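Local coordinates for protein O-methyltransferase, SAM-dependent (Legionella pneumophila subsp. pneumophila, PDB 3R3H) that probably transfers methyl groups from S-adenosylmethionine to hydroxyl oxygens of an acceptor substrate, at residues 25-39 / 94-108. Residues are numbered along the deposited sequence; the frame is centred on the assembly and turned at random.
Sequences PALAALRKETSTMEL and NEGWTKHAHPYWREA
Asn94 meets Leu39 through its amide nitrogen, ND2 lying 3.6 Å from Leu39 CD1. The other end of that amide closes an Asx turn: Gly96 N donates to Asn94 OD1 over 2.8 Å, from above the carbonyl plane. Leu39 CD1 also reaches the methyl CG2 of Thr98, while the extended chain of Met37 lays its CE on the backbone, 3.7 Å from Thr98 CA. Further along, Ala101 CB touches Leu30 CD1. Tyr104 buries the most surface here. Its CG is anti to the carbonyl carbon (chi1 -59°), which projects the ring onto the opposing helix; Leu30 CA sits over one face, 3.8 Å from the centroid and 17° off the normal, a CH-pi contact. Ala29 CB adds an apolar contact at Tyr104 CE2, and the hydroxyl end abuts the aliphatic part of Glu33. At the far end Glu107 OE1 approaches Ala26 CA, and Ala26 CB and Ala108 CB meet at 3.6 Å. No hydrogen bond crosses the interface. Helices 25-32 and 102-107 run nearly antiparallel (165°), 9.1 Å apart at closest; Leu27 and Trp105 both pack on Leu76 of helix 73-80, and helix 102-107 is the crossover between parallel strands 87-92 and 114-118 in the Rossmann-like sheet of class I SAM-dependent methyltransferases.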
loop_
_atom_site.group_PDB
_atom_site.type_symbol
_atom_site.label_atom_id
_atom_site.label_comp_id
_atom_site.label_asym_id
_atom_site.label_seq_id
_atom_site.Cartn_x
_atom_site.Cartn_y
_atom_site.Cartn_z
ATOM N N PRO A 25 -1.764 19.436 12.108
ATOM C CA PRO A 25 -2.795 20.434 12.446
ATOM C C PRO A 25 -3.468 21.182 11.300
ATOM O O PRO A 25 -4.697 21.317 11.279
ATOM C CB PRO A 25 -2.070 21.375 13.415
ATOM C CG PRO A 25 -0.596 21.065 13.218
ATOM C CD PRO A 25 -0.593 19.592 12.988
ATOM N N ALA A 26 -2.665 21.682 10.365
ATOM C CA ALA A 26 -3.193 22.408 9.214
ATOM C C ALA A 26 -4.061 21.462 8.396
ATOM O O ALA A 26 -5.087 21.869 7.849
ATOM C CB ALA A 26 -2.056 22.942 8.373
ATOM N N LEU A 27 -3.647 20.196 8.315
ATOM C CA LEU A 27 -4.413 19.185 7.587
ATOM C C LEU A 27 -5.750 18.983 8.283
ATOM O O LEU A 27 -6.814 19.180 7.691
ATOM C CB LEU A 27 -3.670 17.848 7.569
ATOM C CG LEU A 27 -2.642 17.563 6.490
ATOM C CD1 LEU A 27 -2.070 16.173 6.704
ATOM C CD2 LEU A 27 -3.306 17.683 5.134
ATOM N N ALA A 28 -5.673 18.586 9.550
ATOM C CA ALA A 28 -6.858 18.328 10.350
ATOM C C ALA A 28 -7.812 19.519 10.273
ATOM O O ALA A 28 -9.036 19.350 10.170
ATOM C CB ALA A 28 -6.452 18.063 11.792
ATOM N N ALA A 29 -7.234 20.720 10.307
ATOM C CA ALA A 29 -7.986 21.970 10.249
ATOM C C ALA A 29 -8.631 22.165 8.885
ATOM O O ALA A 29 -9.801 22.545 8.791
ATOM C CB ALA A 29 -7.052 23.138 10.561
ATOM N N LEU A 30 -7.857 21.918 7.829
ATOM C CA LEU A 30 -8.377 22.055 6.474
ATOM C C LEU A 30 -9.556 21.086 6.373
ATOM O O LEU A 30 -10.640 21.444 5.909
ATOM C CB LEU A 30 -7.293 21.696 5.439
ATOM C CG LEU A 30 -7.474 22.131 3.970
ATOM C CD1 LEU A 30 -6.156 21.957 3.211
ATOM C CD2 LEU A 30 -8.588 21.337 3.317
ATOM N N ARG A 31 -9.332 19.862 6.840
ATOM C CA ARG A 31 -10.352 18.832 6.810
ATOM C C ARG A 31 -11.582 19.262 7.611
ATOM O O ARG A 31 -12.666 19.413 7.057
ATOM C CB ARG A 31 -9.793 17.535 7.389
ATOM C CG ARG A 31 -10.040 16.292 6.540
ATOM C CD ARG A 31 -10.398 15.115 7.432
ATOM N NE ARG A 31 -9.529 15.045 8.602
ATOM C CZ ARG A 31 -9.885 14.495 9.759
ATOM N NH1 ARG A 31 -11.095 13.963 9.906
ATOM N NH2 ARG A 31 -9.031 14.487 10.774
ATOM N N LYS A 32 -11.406 19.455 8.915
ATOM C CA LYS A 32 -12.501 19.860 9.801
ATOM C C LYS A 32 -13.293 21.082 9.308
ATOM O O LYS A 32 -14.498 21.171 9.539
ATOM C CB LYS A 32 -11.960 20.123 11.202
ATOM N N GLU A 33 -12.618 22.018 8.639
ATOM C CA GLU A 33 -13.268 23.220 8.115
ATOM C C GLU A 33 -13.970 23.012 6.759
ATOM O O GLU A 33 -14.472 23.969 6.168
ATOM C CB GLU A 33 -12.245 24.364 8.004
ATOM C CG GLU A 33 -12.324 25.436 9.119
ATOM C CD GLU A 33 -13.181 26.675 8.757
ATOM O OE1 GLU A 33 -14.367 26.520 8.372
ATOM O OE2 GLU A 33 -12.661 27.815 8.873
ATOM N N THR A 34 -14.003 21.770 6.272
ATOM C CA THR A 34 -14.647 21.456 4.993
ATOM C C THR A 34 -15.438 20.154 5.086
ATOM O O THR A 34 -15.861 19.595 4.071
ATOM C CB THR A 34 -13.609 21.333 3.817
ATOM O OG1 THR A 34 -12.553 20.431 4.175
ATOM C CG2 THR A 34 -13.011 22.687 3.483
ATOM N N SER A 35 -15.635 19.681 6.314
ATOM C CA SER A 35 -16.365 18.439 6.577
ATOM C C SER A 35 -17.789 18.512 6.021
ATOM O O SER A 35 -18.247 17.611 5.304
ATOM C CB SER A 35 -16.430 18.178 8.086
ATOM O OG SER A 35 -15.246 18.597 8.746
ATOM N N THR A 36 -18.475 19.599 6.374
ATOM C CA THR A 36 -19.849 19.881 5.951
ATOM C C THR A 36 -19.960 19.982 4.426
ATOM O O THR A 36 -20.916 19.486 3.821
ATOM C CB THR A 36 -20.337 21.213 6.558
ATOM O OG1 THR A 36 -19.465 22.272 6.138
ATOM C CG2 THR A 36 -20.354 21.142 8.083
ATOM N N MET A 37 -18.970 20.650 3.835
ATOM C CA MET A 37 -18.848 20.859 2.392
ATOM C C MET A 37 -19.096 19.525 1.669
ATOM O O MET A 37 -18.634 18.477 2.115
ATOM C CB MET A 37 -17.427 21.367 2.108
ATOM C CG MET A 37 -17.266 22.460 1.055
ATOM S SD MET A 37 -15.697 23.375 1.317
ATOM C CE MET A 37 -15.535 24.316 -0.227
ATOM N N GLU A 38 -19.829 19.565 0.561
ATOM C CA GLU A 38 -20.126 18.350 -0.208
ATOM C C GLU A 38 -18.879 17.822 -0.917
ATOM O O GLU A 38 -18.828 16.660 -1.329
ATOM C CB GLU A 38 -21.239 18.631 -1.225
ATOM C CG GLU A 38 -22.555 18.994 -0.558
ATOM C CD GLU A 38 -22.969 17.958 0.476
ATOM O OE1 GLU A 38 -23.326 16.833 0.071
ATOM O OE2 GLU A 38 -22.923 18.260 1.691
ATOM N N LEU A 39 -17.878 18.697 -1.037
ATOM C CA LEU A 39 -16.586 18.405 -1.673
ATOM C C LEU A 39 -15.785 17.386 -0.853
ATOM O O LEU A 39 -15.022 16.596 -1.411
ATOM C CB LEU A 39 -15.757 19.696 -1.801
ATOM C CG LEU A 39 -15.169 20.153 -3.143
ATOM C CD1 LEU A 39 -14.224 21.317 -2.866
ATOM C CD2 LEU A 39 -14.425 19.025 -3.844
ATOM N N ASN A 94 -12.287 21.253 -10.545
ATOM C CA ASN A 94 -13.519 21.750 -9.953
ATOM C C ASN A 94 -13.876 23.162 -10.442
ATOM O O ASN A 94 -13.045 24.092 -10.398
ATOM C CB ASN A 94 -13.373 21.747 -8.428
ATOM C CG ASN A 94 -14.668 22.074 -7.701
ATOM O OD1 ASN A 94 -15.721 22.232 -8.309
ATOM N ND2 ASN A 94 -14.592 22.154 -6.385
ATOM N N GLU A 95 -15.100 23.322 -10.930
ATOM C CA GLU A 95 -15.529 24.636 -11.363
ATOM C C GLU A 95 -16.827 25.009 -10.664
ATOM O O GLU A 95 -17.544 25.932 -11.070
ATOM C CB GLU A 95 -15.665 24.719 -12.880
ATOM C CG GLU A 95 -16.211 23.512 -13.584
ATOM C CD GLU A 95 -16.093 23.675 -15.088
ATOM O OE1 GLU A 95 -16.908 24.418 -15.677
ATOM O OE2 GLU A 95 -15.162 23.081 -15.675
ATOM N N GLY A 96 -17.105 24.269 -9.593
ATOM C CA GLY A 96 -18.263 24.524 -8.758
ATOM C C GLY A 96 -17.708 25.282 -7.561
ATOM O O GLY A 96 -16.689 25.968 -7.671
ATOM N N TRP A 97 -18.347 25.140 -6.410
ATOM C CA TRP A 97 -17.900 25.830 -5.208
ATOM C C TRP A 97 -16.641 25.311 -4.538
ATOM O O TRP A 97 -16.454 24.109 -4.373
ATOM C CB TRP A 97 -19.003 25.853 -4.157
ATOM C CG TRP A 97 -20.197 26.619 -4.559
ATOM C CD1 TRP A 97 -21.295 26.142 -5.215
ATOM C CD2 TRP A 97 -20.423 28.020 -4.356
ATOM N NE1 TRP A 97 -22.194 27.161 -5.430
ATOM C CE2 TRP A 97 -21.685 28.324 -4.916
ATOM C CE3 TRP A 97 -19.683 29.049 -3.757
ATOM C CZ2 TRP A 97 -22.223 29.619 -4.895
ATOM C CZ3 TRP A 97 -20.223 30.340 -3.737
ATOM C CH2 TRP A 97 -21.481 30.607 -4.303
ATOM N N THR A 98 -15.791 26.250 -4.134
ATOM C CA THR A 98 -14.547 25.941 -3.431
ATOM C C THR A 98 -14.225 27.062 -2.452
ATOM O O THR A 98 -14.966 28.031 -2.300
ATOM C CB THR A 98 -13.314 25.822 -4.396
ATOM O OG1 THR A 98 -13.530 26.645 -5.553
ATOM C CG2 THR A 98 -13.055 24.366 -4.793
ATOM N N LYS A 99 -13.097 26.884 -1.792
ATOM C CA LYS A 99 -12.522 27.832 -0.861
ATOM C C LYS A 99 -11.072 27.515 -1.110
ATOM O O LYS A 99 -10.718 26.365 -1.370
ATOM C CB LYS A 99 -12.868 27.503 0.584
ATOM C CG LYS A 99 -14.109 28.187 1.078
ATOM C CD LYS A 99 -14.389 27.806 2.507
ATOM C CE LYS A 99 -15.775 28.271 2.918
ATOM N NZ LYS A 99 -16.235 27.671 4.209
ATOM N N HIS A 100 -10.222 28.516 -1.067
ATOM C CA HIS A 100 -8.832 28.238 -1.318
ATOM C C HIS A 100 -8.151 27.620 -0.131
ATOM O O HIS A 100 -8.527 27.853 1.011
ATOM C CB HIS A 100 -8.171 29.508 -1.765
ATOM C CG HIS A 100 -8.800 30.054 -2.996
ATOM N ND1 HIS A 100 -8.907 29.310 -4.151
ATOM C CD2 HIS A 100 -9.436 31.224 -3.235
ATOM C CE1 HIS A 100 -9.585 30.000 -5.051
ATOM N NE2 HIS A 100 -9.917 31.166 -4.520
ATOM N N ALA A 101 -7.148 26.809 -0.419
ATOM C CA ALA A 101 -6.430 26.113 0.620
ATOM C C ALA A 101 -5.165 26.816 1.072
ATOM O O ALA A 101 -4.580 26.447 2.099
ATOM C CB ALA A 101 -6.098 24.702 0.134
ATOM N N HIS A 102 -4.754 27.836 0.323
ATOM C CA HIS A 102 -3.523 28.540 0.646
ATOM C C HIS A 102 -3.373 29.013 2.092
ATOM O O HIS A 102 -2.264 29.032 2.623
ATOM C CB HIS A 102 -3.284 29.690 -0.336
ATOM C CG HIS A 102 -4.248 30.828 -0.207
ATOM N ND1 HIS A 102 -5.372 30.947 -0.994
ATOM C CD2 HIS A 102 -4.236 31.917 0.601
ATOM C CE1 HIS A 102 -6.013 32.063 -0.681
ATOM N NE2 HIS A 102 -5.345 32.667 0.285
ATOM N N PRO A 103 -4.479 29.382 2.764
ATOM C CA PRO A 103 -4.274 29.815 4.153
ATOM C C PRO A 103 -3.610 28.691 4.967
ATOM O O PRO A 103 -2.619 28.913 5.685
ATOM C CB PRO A 103 -5.697 30.119 4.634
ATOM C CG PRO A 103 -6.353 30.596 3.400
ATOM C CD PRO A 103 -5.877 29.609 2.359
ATOM N N TYR A 104 -4.169 27.485 4.846
ATOM C CA TYR A 104 -3.655 26.320 5.545
ATOM C C TYR A 104 -2.265 25.957 5.029
ATOM O O TYR A 104 -1.378 25.597 5.811
ATOM C CB TYR A 104 -4.606 25.146 5.354
ATOM C CG TYR A 104 -5.987 25.435 5.865
ATOM C CD1 TYR A 104 -6.951 25.998 5.035
ATOM C CD2 TYR A 104 -6.324 25.173 7.190
ATOM C CE1 TYR A 104 -8.212 26.288 5.503
ATOM C CE2 TYR A 104 -7.577 25.465 7.678
ATOM C CZ TYR A 104 -8.524 26.024 6.831
ATOM O OH TYR A 104 -9.777 26.338 7.318
ATOM N N TRP A 105 -2.073 26.042 3.717
ATOM C CA TRP A 105 -0.772 25.740 3.149
ATOM C C TRP A 105 0.323 26.625 3.782
ATOM O O TRP A 105 1.408 26.137 4.097
ATOM C CB TRP A 105 -0.810 25.927 1.625
ATOM C CG TRP A 105 -1.697 24.928 0.884
ATOM C CD1 TRP A 105 -2.220 23.755 1.371
ATOM C CD2 TRP A 105 -2.132 25.020 -0.482
ATOM N NE1 TRP A 105 -2.954 23.122 0.395
ATOM C CE2 TRP A 105 -2.921 23.872 -0.749
ATOM C CE3 TRP A 105 -1.933 25.963 -1.507
ATOM C CZ2 TRP A 105 -3.511 23.640 -2.009
ATOM C CZ3 TRP A 105 -2.524 25.731 -2.767
ATOM C CH2 TRP A 105 -3.307 24.576 -3.000
ATOM N N ARG A 106 0.026 27.915 3.968
ATOM C CA ARG A 106 0.965 28.870 4.576
ATOM C C ARG A 106 1.244 28.478 6.016
ATOM O O ARG A 106 2.393 28.374 6.449
ATOM C CB ARG A 106 0.376 30.283 4.604
ATOM C CG ARG A 106 -0.048 30.830 3.270
ATOM C CD ARG A 106 1.032 31.672 2.655
ATOM N NE ARG A 106 0.793 31.884 1.233
ATOM C CZ ARG A 106 -0.339 32.359 0.717
ATOM N NH1 ARG A 106 -1.355 32.677 1.518
ATOM N NH2 ARG A 106 -0.452 32.517 -0.603
ATOM N N GLU A 107 0.156 28.294 6.750
ATOM C CA GLU A 107 0.208 27.916 8.145
ATOM C C GLU A 107 1.135 26.725 8.326
ATOM O O GLU A 107 1.863 26.645 9.313
ATOM C CB GLU A 107 -1.204 27.578 8.619
ATOM C CG GLU A 107 -1.305 26.953 10.001
ATOM C CD GLU A 107 -2.721 26.453 10.300
ATOM O OE1 GLU A 107 -2.856 25.537 11.147
ATOM O OE2 GLU A 107 -3.697 26.976 9.695
ATOM N N ALA A 108 1.120 25.814 7.355
ATOM C CA ALA A 108 1.957 24.620 7.406
ATOM C C ALA A 108 3.273 24.765 6.644
ATOM O O ALA A 108 4.031 23.805 6.544
ATOM C CB ALA A 108 1.179 23.415 6.888
#